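Local coordinates for thiamine-binding periplasmic protein (Escherichia coli, PDB 2QRY) that binds thiamine, thiamine phosphate and thiamine diphosphate in the periplasm as the solute-binding component of the ThiBPQ ABC transporter for thiamine import, at residues Val121-Gly126 with Gln246-Ala251; Leu85-Leu90 with Gly242-Val247. All blocks are in the same frame, centred on the assembly; numbering follows the deposited sequence.

Both contacts are buried near the centre of the chain and share strand 243-252, which runs antiparallel to strand 121-133 on one edge and to strand 81-86 on the other. Interaction 1 is an antiparallel strand pairing interrupted by a beta bulge, carried by backbone hydrogen bonds, with a carboxylate pair next to the bound thiamin phosphate. Interaction 2 lies at the Asx turn begun by Asp86, so side-chain amides, a carboxylate and a tyrosine hydroxyl take over most of the bonding. Gln246 and Val247 belong to both, and Val249 N lies 2.9 Å from Leu85 O, probably a hydrogen bond, which ties the two contacts into one sheet.

Interaction 1 (Val121-Gly126 with Gln246-Ala251). With TPS (thiamin phosphate), chain E.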
ATOM      1  N   VAL A 121       5.377   8.159  10.207  1.00 30.62           N
ATOM      2  CA  VAL A 121       4.744   7.274  11.174  1.00 30.49           C
ATOM      3  C   VAL A 121       3.919   6.170  10.505  1.00 30.87           C
ATOM      4  O   VAL A 121       3.016   6.444   9.712  1.00 30.81           O
ATOM      5  CB  VAL A 121       3.803   8.073  12.108  1.00 28.91           C
ATOM      6  CG1 VAL A 121       3.306   7.184  13.235  1.00 28.71           C
ATOM      7  CG2 VAL A 121       4.522   9.292  12.656  1.00 30.68           C
ATOM      8  N   PRO A 122       4.221   4.904  10.820  1.00 30.02           N
ATOM      9  CA  PRO A 122       3.468   3.800  10.222  1.00 28.79           C
ATOM     10  C   PRO A 122       2.064   3.725  10.809  1.00 28.42           C
ATOM     11  O   PRO A 122       1.851   4.101  11.963  1.00 28.14           O
ATOM     12  CB  PRO A 122       4.285   2.568  10.605  1.00 28.65           C
ATOM     13  CG  PRO A 122       5.654   3.094  10.787  1.00 30.70           C
ATOM     14  CD  PRO A 122       5.429   4.406  11.498  1.00 29.63           C
ATOM     15  N   PHE A 123       1.110   3.244  10.017  1.00 27.40           N
ATOM     16  CA  PHE A 123      -0.252   3.081  10.501  1.00 25.87           C
ATOM     17  C   PHE A 123      -0.782   1.682  10.186  1.00 25.48           C
ATOM     18  O   PHE A 123      -1.809   1.267  10.721  1.00 26.74           O
ATOM     19  CB  PHE A 123      -1.176   4.196   9.972  1.00 27.26           C
ATOM     20  CG  PHE A 123      -1.384   4.200   8.478  1.00 26.55           C
ATOM     21  CD1 PHE A 123      -2.301   3.339   7.883  1.00 26.00           C
ATOM     22  CD2 PHE A 123      -0.731   5.136   7.677  1.00 26.06           C
ATOM     23  CE1 PHE A 123      -2.571   3.418   6.523  1.00 25.98           C
ATOM     24  CE2 PHE A 123      -0.994   5.222   6.316  1.00 23.11           C
ATOM     25  CZ  PHE A 123      -1.914   4.366   5.739  1.00 24.67           C
ATOM     26  N   ASP A 124      -0.072   0.957   9.324  1.00 22.06           N
ATOM     27  CA  ASP A 124      -0.412  -0.429   8.990  1.00 20.51           C
ATOM     28  C   ASP A 124       0.625  -1.062   8.069  1.00 18.62           C
ATOM     29  O   ASP A 124       1.490  -0.373   7.531  1.00 17.29           O
ATOM     30  CB  ASP A 124      -1.827  -0.568   8.383  1.00 20.69           C
ATOM     31  CG  ASP A 124      -1.961   0.039   6.995  1.00 23.29           C
ATOM     32  OD1 ASP A 124      -0.970   0.082   6.227  1.00 23.47           O
ATOM     33  OD2 ASP A 124      -3.091   0.455   6.661  1.00 23.95           O
ATOM     34  N   TYR A 125       0.564  -2.380   7.918  1.00 18.52           N
ATOM     35  CA  TYR A 125       1.515  -3.068   7.054  1.00 19.60           C
ATOM     36  C   TYR A 125       0.888  -4.301   6.420  1.00 18.59           C
ATOM     37  O   TYR A 125      -0.155  -4.775   6.861  1.00 20.44           O
ATOM     38  CB  TYR A 125       2.777  -3.453   7.841  1.00 18.75           C
ATOM     39  CG  TYR A 125       2.588  -4.567   8.854  1.00 22.08           C
ATOM     40  CD1 TYR A 125       2.838  -5.897   8.512  1.00 21.55           C
ATOM     41  CD2 TYR A 125       2.158  -4.290  10.153  1.00 22.36           C
ATOM     42  CE1 TYR A 125       2.668  -6.925   9.435  1.00 24.84           C
ATOM     43  CE2 TYR A 125       1.983  -5.314  11.089  1.00 24.68           C
ATOM     44  CZ  TYR A 125       2.243  -6.628  10.722  1.00 26.37           C
ATOM     45  OH  TYR A 125       2.088  -7.644  11.640  1.00 28.99           O
ATOM     46  N   GLY A 126       1.524  -4.803   5.371  1.00 17.51           N
ATOM     47  CA  GLY A 126       1.002  -5.972   4.695  1.00 18.31           C
ATOM     48  C   GLY A 126       2.005  -6.559   3.727  1.00 19.28           C
ATOM     49  O   GLY A 126       3.168  -6.148   3.688  1.00 20.34           O
ATOM     50  N   GLN A 246       5.244  -4.103   2.916  1.00 22.07           N
ATOM     51  CA  GLN A 246       4.843  -2.714   2.797  1.00 21.01           C
ATOM     52  C   GLN A 246       4.408  -2.196   4.161  1.00 21.91           C
ATOM     53  O   GLN A 246       3.632  -2.840   4.870  1.00 22.24           O
ATOM     54  CB  GLN A 246       3.678  -2.516   1.817  1.00 20.18           C
ATOM     55  CG  GLN A 246       3.272  -1.043   1.715  1.00 20.26           C
ATOM     56  CD  GLN A 246       1.979  -0.803   0.953  1.00 23.50           C
ATOM     57  OE1 GLN A 246       0.920  -1.329   1.311  1.00 23.95           O
ATOM     58  NE2 GLN A 246       2.055   0.009  -0.096  1.00 21.09           N
ATOM     59  N   VAL A 247       4.925  -1.031   4.521  1.00 21.99           N
ATOM     60  CA  VAL A 247       4.557  -0.379   5.760  1.00 22.68           C
ATOM     61  C   VAL A 247       4.094   0.987   5.297  1.00 23.44           C
ATOM     62  O   VAL A 247       4.898   1.792   4.838  1.00 24.66           O
ATOM     63  CB  VAL A 247       5.757  -0.201   6.718  1.00 23.28           C
ATOM     64  CG1 VAL A 247       5.316   0.566   7.947  1.00 20.43           C
ATOM     65  CG2 VAL A 247       6.328  -1.558   7.114  1.00 21.67           C
ATOM     66  N   GLU A 248       2.795   1.243   5.387  1.00 23.97           N
ATOM     67  CA  GLU A 248       2.270   2.535   4.965  1.00 23.78           C
ATOM     68  C   GLU A 248       2.555   3.549   6.055  1.00 22.80           C
ATOM     69  O   GLU A 248       2.556   3.213   7.235  1.00 22.84           O
ATOM     70  CB  GLU A 248       0.766   2.445   4.707  1.00 22.40           C
ATOM     71  CG  GLU A 248       0.384   1.355   3.733  1.00 20.93           C
ATOM     72  CD  GLU A 248      -1.019   1.526   3.204  1.00 21.19           C
ATOM     73  OE1 GLU A 248      -1.181   2.179   2.145  1.00 22.18           O
ATOM     74  OE2 GLU A 248      -1.961   1.020   3.856  1.00 21.13           O
ATOM     75  N   VAL A 249       2.779   4.792   5.659  1.00 23.01           N
ATOM     76  CA  VAL A 249       3.102   5.833   6.619  1.00 22.68           C
ATOM     77  C   VAL A 249       2.402   7.151   6.346  1.00 22.90           C
ATOM     78  O   VAL A 249       1.791   7.352   5.298  1.00 23.82           O
ATOM     79  CB  VAL A 249       4.619   6.109   6.624  1.00 22.65           C
ATOM     80  CG1 VAL A 249       5.381   4.823   6.893  1.00 23.13           C
ATOM     81  CG2 VAL A 249       5.040   6.686   5.288  1.00 19.82           C
ATOM     82  N   ALA A 250       2.507   8.046   7.316  1.00 23.22           N
ATOM     83  CA  ALA A 250       1.938   9.377   7.222  1.00 22.75           C
ATOM     84  C   ALA A 250       2.955  10.349   7.830  1.00 23.65           C
ATOM     85  O   ALA A 250       3.781   9.956   8.661  1.00 23.11           O
ATOM     86  CB  ALA A 250       0.628   9.441   7.974  1.00 18.85           C
ATOM     87  N   ALA A 251       2.903  11.605   7.400  1.00 22.54           N
ATOM     88  CA  ALA A 251       3.805  12.623   7.915  1.00 23.01           C
ATOM     89  C   ALA A 251       3.168  13.998   7.754  1.00 25.02           C
ATOM     90  O   ALA A 251       2.322  14.204   6.875  1.00 24.23           O
ATOM     91  CB  ALA A 251       5.125  12.574   7.175  1.00 21.48           C
TER
HETATM   92  CM2 TPS E 400      -9.996  -6.103  -0.546  1.00 16.66           C
HETATM   93  N3  TPS E 400      -5.122  -1.720  -0.048  1.00 21.75           N
HETATM   94  C2  TPS E 400      -5.735  -1.720  -1.215  1.00 22.35           C
HETATM   95  S1  TPS E 400      -4.879  -0.547  -2.143  1.00 22.37           S
HETATM   96  C5  TPS E 400      -3.695  -0.084  -0.912  1.00 21.14           C
HETATM   97  C4  TPS E 400      -4.063  -0.885   0.148  1.00 21.84           C
HETATM   98  CM4 TPS E 400      -3.300  -0.828   1.467  1.00 22.85           C
HETATM   99  C6  TPS E 400      -2.617   0.932  -1.124  1.00 23.99           C
HETATM  100  C7  TPS E 400      -2.965   1.432  -2.527  1.00 25.37           C
HETATM  101  O7  TPS E 400      -2.060   2.401  -3.043  1.00 31.10           O
HETATM  102  N1A TPS E 400      -7.614  -5.654  -0.124  1.00 18.69           N
HETATM  103  C2A TPS E 400      -8.867  -5.190  -0.125  1.00 18.59           C
HETATM  104  N3A TPS E 400      -9.135  -3.937   0.237  1.00 15.76           N
HETATM  105  C4A TPS E 400      -8.154  -3.090   0.617  1.00 17.52           C
HETATM  106  N4A TPS E 400      -8.462  -1.792   0.983  1.00 17.56           N
HETATM  107  C5A TPS E 400      -6.799  -3.550   0.629  1.00 19.40           C
HETATM  108  C6A TPS E 400      -6.578  -4.881   0.238  1.00 19.13           C
HETATM  109  C7A TPS E 400      -5.605  -2.656   1.043  1.00 19.07           C
HETATM  110  P1  TPS E 400      -2.608   2.798  -4.511  1.00 24.68           P
HETATM  111  O1  TPS E 400      -2.763   1.512  -5.370  1.00 27.25           O
HETATM  112  O2  TPS E 400      -1.662   3.857  -5.211  1.00 31.77           O
HETATM  113  O3  TPS E 400      -4.004   3.436  -4.349  1.00 24.66           O
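Strands 121-133 and 243-252 pair antiparallel around a classic beta bulge beside the thiamin phosphate pocket, and Glu248, a pocket residue, rises from this pairing. At one end Val121 N and Ala250 O bond at 2.9 Å, with the return bond from Ala250 N to Val121 O; at the other, Gly126 and Gln246 exchange a similar pair. Between them Phe123 N hydrogen-bonds to Glu248 O at 3.1 Å, and Glu248 N to Asp124 O. In the bulge Phe123 and Asp124 stand together opposite Glu248, and both side chains close on it. Glu248 CB sits over one face of the Phe123 ring, 3.9 Å from its centroid, a CH-pi contact. With chi1 of 69°, Asp124 CG stands between its own N and carbonyl carbon, and OD1 comes 2.7 Å from Glu248 OE2; the two carboxylates are nearly coplanar. Pro122 and Val247 meet on the other side of the sheet, CB to CG1 at a tight 3.5 Å. Glu248 OE1 is hydrogen-bonded to Tyr30, while OE2 lies 3.3 Å from CM4, the methyl carbon on the thiazolium ring. The close carboxylate oxygens suggest that one of the two acids holds a proton, and any negative charge they keep would probably favour the cationic thiazolium.

Interaction 2 (Leu85-Leu90 with Gly242-Val247); sequences LDNNLL and GHYLQV
Asn87 CG stands between its own backbone N and carbonyl carbon (chi1 60°), which lays the amide along the backbone of strand 243-252, while Tyr244, with CG opposite its backbone N (chi1 -160°), sends its hydroxyl to Asn88, the residue after Asn87. The Asn87 amide works with both ends. Its OD1 takes the N-H of Val247 at 3.0 Å, the donor standing well above the carbonyl plane, and its ND2 gives a more bent bond to Leu245 O at 3.1 Å. Asn87 N adds a bond to Val247 O at 2.9 Å. One residue thus grips both polar backbone atoms of Val247 and the carbonyl of Leu245, carrying strand-like bonding on through the Asx turn.

Tyr244 OH donates to Asn88 OD1 over 2.5 Å; the oxygen lies at the edge of the phenol ring, near its plane, and the amide is turned 58° from the ring. The same hydroxyl accepts from Phe308 N, so it is held from two directions. Asp86 splits its carboxylate between two tasks. OD1 accepts Asn88 N from above the carboxylate plane at 2.9 Å, an Asx turn that sets the bend of the chain. OD2 uses its anti lone pair for Gln246 NE2 at 2.8 Å, a nearly straight bond in the plane of the Gln246 amide. Gln246 OE1 is in turn hydrogen-bonded to Tyr218, a thiamine-binding residue, so Asp86 acts as a second-shell partner that fixes which way this amide faces.

Helix 165-178 touches this contact through Thr165, against Asp86 and Gln246, and Leu172, against Asn88 and Tyr244. Val313 of helix 310-328 also packs on Asn88, and on its other edge strand 243-252 meets strand 121-133, where Phe128 touches Gln246.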
ATOM      1  N   LEU A  85       1.756   7.048   1.989  1.00 16.23           N
ATOM      2  CA  LEU A  85       3.030   6.808   1.321  1.00 17.35           C
ATOM      3  C   LEU A  85       3.461   5.514   1.982  1.00 17.85           C
ATOM      4  O   LEU A  85       2.724   4.983   2.796  1.00 17.64           O
ATOM      5  CB  LEU A  85       4.043   7.901   1.642  1.00 17.57           C
ATOM      6  CG  LEU A  85       3.749   9.326   1.187  1.00 19.80           C
ATOM      7  CD1 LEU A  85       4.908  10.229   1.599  1.00 19.48           C
ATOM      8  CD2 LEU A  85       3.563   9.363  -0.321  1.00 17.50           C
ATOM      9  N   ASP A  86       4.624   4.978   1.640  1.00 20.20           N
ATOM     10  CA  ASP A  86       5.048   3.759   2.317  1.00 22.26           C
ATOM     11  C   ASP A  86       6.558   3.654   2.446  1.00 22.88           C
ATOM     12  O   ASP A  86       7.291   4.551   2.034  1.00 22.54           O
ATOM     13  CB  ASP A  86       4.455   2.503   1.651  1.00 21.78           C
ATOM     14  CG  ASP A  86       5.141   2.126   0.350  1.00 23.94           C
ATOM     15  OD1 ASP A  86       6.173   2.742  -0.005  1.00 24.96           O
ATOM     16  OD2 ASP A  86       4.639   1.189  -0.319  1.00 23.48           O
ATOM     17  N   ASN A  87       7.004   2.555   3.040  1.00 23.75           N
ATOM     18  CA  ASN A  87       8.418   2.306   3.285  1.00 24.76           C
ATOM     19  C   ASN A  87       9.338   2.472   2.077  1.00 23.98           C
ATOM     20  O   ASN A  87      10.496   2.847   2.233  1.00 25.42           O
ATOM     21  CB  ASN A  87       8.591   0.904   3.880  1.00 23.15           C
ATOM     22  CG  ASN A  87       8.065  -0.180   2.964  1.00 23.53           C
ATOM     23  OD1 ASN A  87       6.917  -0.132   2.527  1.00 22.22           O
ATOM     24  ND2 ASN A  87       8.902  -1.164   2.671  1.00 23.43           N
ATOM     25  N   ASN A  88       8.833   2.203   0.881  1.00 23.86           N
ATOM     26  CA  ASN A  88       9.650   2.321  -0.321  1.00 24.72           C
ATOM     27  C   ASN A  88       9.844   3.752  -0.808  1.00 25.73           C
ATOM     28  O   ASN A  88      10.681   4.005  -1.676  1.00 26.99           O
ATOM     29  CB  ASN A  88       9.043   1.493  -1.460  1.00 25.51           C
ATOM     30  CG  ASN A  88       8.972   0.016  -1.133  1.00 26.54           C
ATOM     31  OD1 ASN A  88       9.951  -0.583  -0.681  1.00 26.17           O
ATOM     32  ND2 ASN A  88       7.812  -0.584  -1.370  1.00 28.29           N
ATOM     33  N   LEU A  89       9.087   4.691  -0.257  1.00 25.16           N
ATOM     34  CA  LEU A  89       9.191   6.076  -0.698  1.00 25.34           C
ATOM     35  C   LEU A  89       9.817   7.005   0.331  1.00 26.56           C
ATOM     36  O   LEU A  89       9.964   8.195   0.069  1.00 25.64           O
ATOM     37  CB  LEU A  89       7.806   6.611  -1.055  1.00 23.67           C
ATOM     38  CG  LEU A  89       7.011   5.934  -2.171  1.00 24.77           C
ATOM     39  CD1 LEU A  89       5.571   6.436  -2.135  1.00 19.42           C
ATOM     40  CD2 LEU A  89       7.663   6.234  -3.522  1.00 23.54           C
ATOM     41  N   LEU A  90      10.178   6.469   1.498  1.00 27.92           N
ATOM     42  CA  LEU A  90      10.761   7.278   2.574  1.00 28.88           C
ATOM     43  C   LEU A  90      11.919   8.189   2.165  1.00 29.84           C
ATOM     44  O   LEU A  90      11.877   9.394   2.399  1.00 31.04           O
ATOM     45  CB  LEU A  90      11.229   6.385   3.721  1.00 28.49           C
ATOM     46  CG  LEU A  90      10.186   5.533   4.445  1.00 29.55           C
ATOM     47  CD1 LEU A  90      10.866   4.797   5.603  1.00 31.41           C
ATOM     48  CD2 LEU A  90       9.053   6.408   4.961  1.00 28.22           C
ATOM     49  N   GLY A 242       9.026 -15.780  -1.376  1.00 23.24           N
ATOM     50  CA  GLY A 242       8.720 -14.924  -0.246  1.00 21.14           C
ATOM     51  C   GLY A 242       7.999 -13.698  -0.788  1.00 21.80           C
ATOM     52  O   GLY A 242       7.889 -13.540  -2.006  1.00 20.67           O
ATOM     53  N   HIS A 243       7.521 -12.829   0.097  1.00 20.93           N
ATOM     54  CA  HIS A 243       6.785 -11.639  -0.319  1.00 20.64           C
ATOM     55  C   HIS A 243       7.375 -10.313   0.157  1.00 21.33           C
ATOM     56  O   HIS A 243       8.022 -10.240   1.209  1.00 20.69           O
ATOM     57  CB  HIS A 243       5.336 -11.767   0.141  1.00 20.42           C
ATOM     58  CG  HIS A 243       4.622 -12.929  -0.478  1.00 22.05           C
ATOM     59  ND1 HIS A 243       3.523 -12.778  -1.299  1.00 21.23           N
ATOM     60  CD2 HIS A 243       4.890 -14.256  -0.451  1.00 20.66           C
ATOM     61  CE1 HIS A 243       3.150 -13.961  -1.753  1.00 20.23           C
ATOM     62  NE2 HIS A 243       3.963 -14.874  -1.255  1.00 21.02           N
ATOM     63  N   TYR A 244       7.143  -9.267  -0.634  1.00 20.40           N
ATOM     64  CA  TYR A 244       7.652  -7.939  -0.329  1.00 21.01           C
ATOM     65  C   TYR A 244       6.790  -7.246   0.713  1.00 20.81           C
ATOM     66  O   TYR A 244       5.564  -7.253   0.627  1.00 19.99           O
ATOM     67  CB  TYR A 244       7.727  -7.094  -1.606  1.00 20.77           C
ATOM     68  CG  TYR A 244       8.670  -5.919  -1.487  1.00 20.03           C
ATOM     69  CD1 TYR A 244       8.338  -4.807  -0.709  1.00 20.86           C
ATOM     70  CD2 TYR A 244       9.914  -5.928  -2.130  1.00 19.35           C
ATOM     71  CE1 TYR A 244       9.223  -3.726  -0.573  1.00 19.85           C
ATOM     72  CE2 TYR A 244      10.801  -4.858  -2.002  1.00 18.06           C
ATOM     73  CZ  TYR A 244      10.448  -3.761  -1.222  1.00 19.20           C
ATOM     74  OH  TYR A 244      11.312  -2.697  -1.096  1.00 20.63           O
ATOM     75  N   LEU A 245       7.448  -6.639   1.694  1.00 20.64           N
ATOM     76  CA  LEU A 245       6.758  -5.967   2.783  1.00 20.91           C
ATOM     77  C   LEU A 245       6.453  -4.506   2.540  1.00 22.02           C
ATOM     78  O   LEU A 245       7.293  -3.756   2.030  1.00 22.40           O
ATOM     79  CB  LEU A 245       7.581  -6.079   4.070  1.00 21.27           C
ATOM     80  CG  LEU A 245       7.157  -5.195   5.252  1.00 22.60           C
ATOM     81  CD1 LEU A 245       5.836  -5.674   5.838  1.00 21.96           C
ATOM     82  CD2 LEU A 245       8.247  -5.244   6.319  1.00 24.80           C
ATOM     83  N   GLN A 246       5.244  -4.103   2.916  1.00 22.07           N
ATOM     84  CA  GLN A 246       4.843  -2.714   2.797  1.00 21.01           C
ATOM     85  C   GLN A 246       4.408  -2.196   4.161  1.00 21.91           C
ATOM     86  O   GLN A 246       3.632  -2.840   4.870  1.00 22.24           O
ATOM     87  CB  GLN A 246       3.678  -2.516   1.817  1.00 20.18           C
ATOM     88  CG  GLN A 246       3.272  -1.043   1.715  1.00 20.26           C
ATOM     89  CD  GLN A 246       1.979  -0.803   0.953  1.00 23.50           C
ATOM     90  OE1 GLN A 246       0.920  -1.329   1.311  1.00 23.95           O
ATOM     91  NE2 GLN A 246       2.055   0.009  -0.096  1.00 21.09           N
ATOM     92  N   VAL A 247       4.925  -1.031   4.521  1.00 21.99           N
ATOM     93  CA  VAL A 247       4.557  -0.379   5.760  1.00 22.68           C
ATOM     94  C   VAL A 247       4.094   0.987   5.297  1.00 23.44           C
ATOM     95  O   VAL A 247       4.898   1.792   4.838  1.00 24.66           O
ATOM     96  CB  VAL A 247       5.757  -0.201   6.718  1.00 23.28           C
ATOM     97  CG1 VAL A 247       5.316   0.566   7.947  1.00 20.43           C
ATOM     98  CG2 VAL A 247       6.328  -1.558   7.114  1.00 21.67           C
TER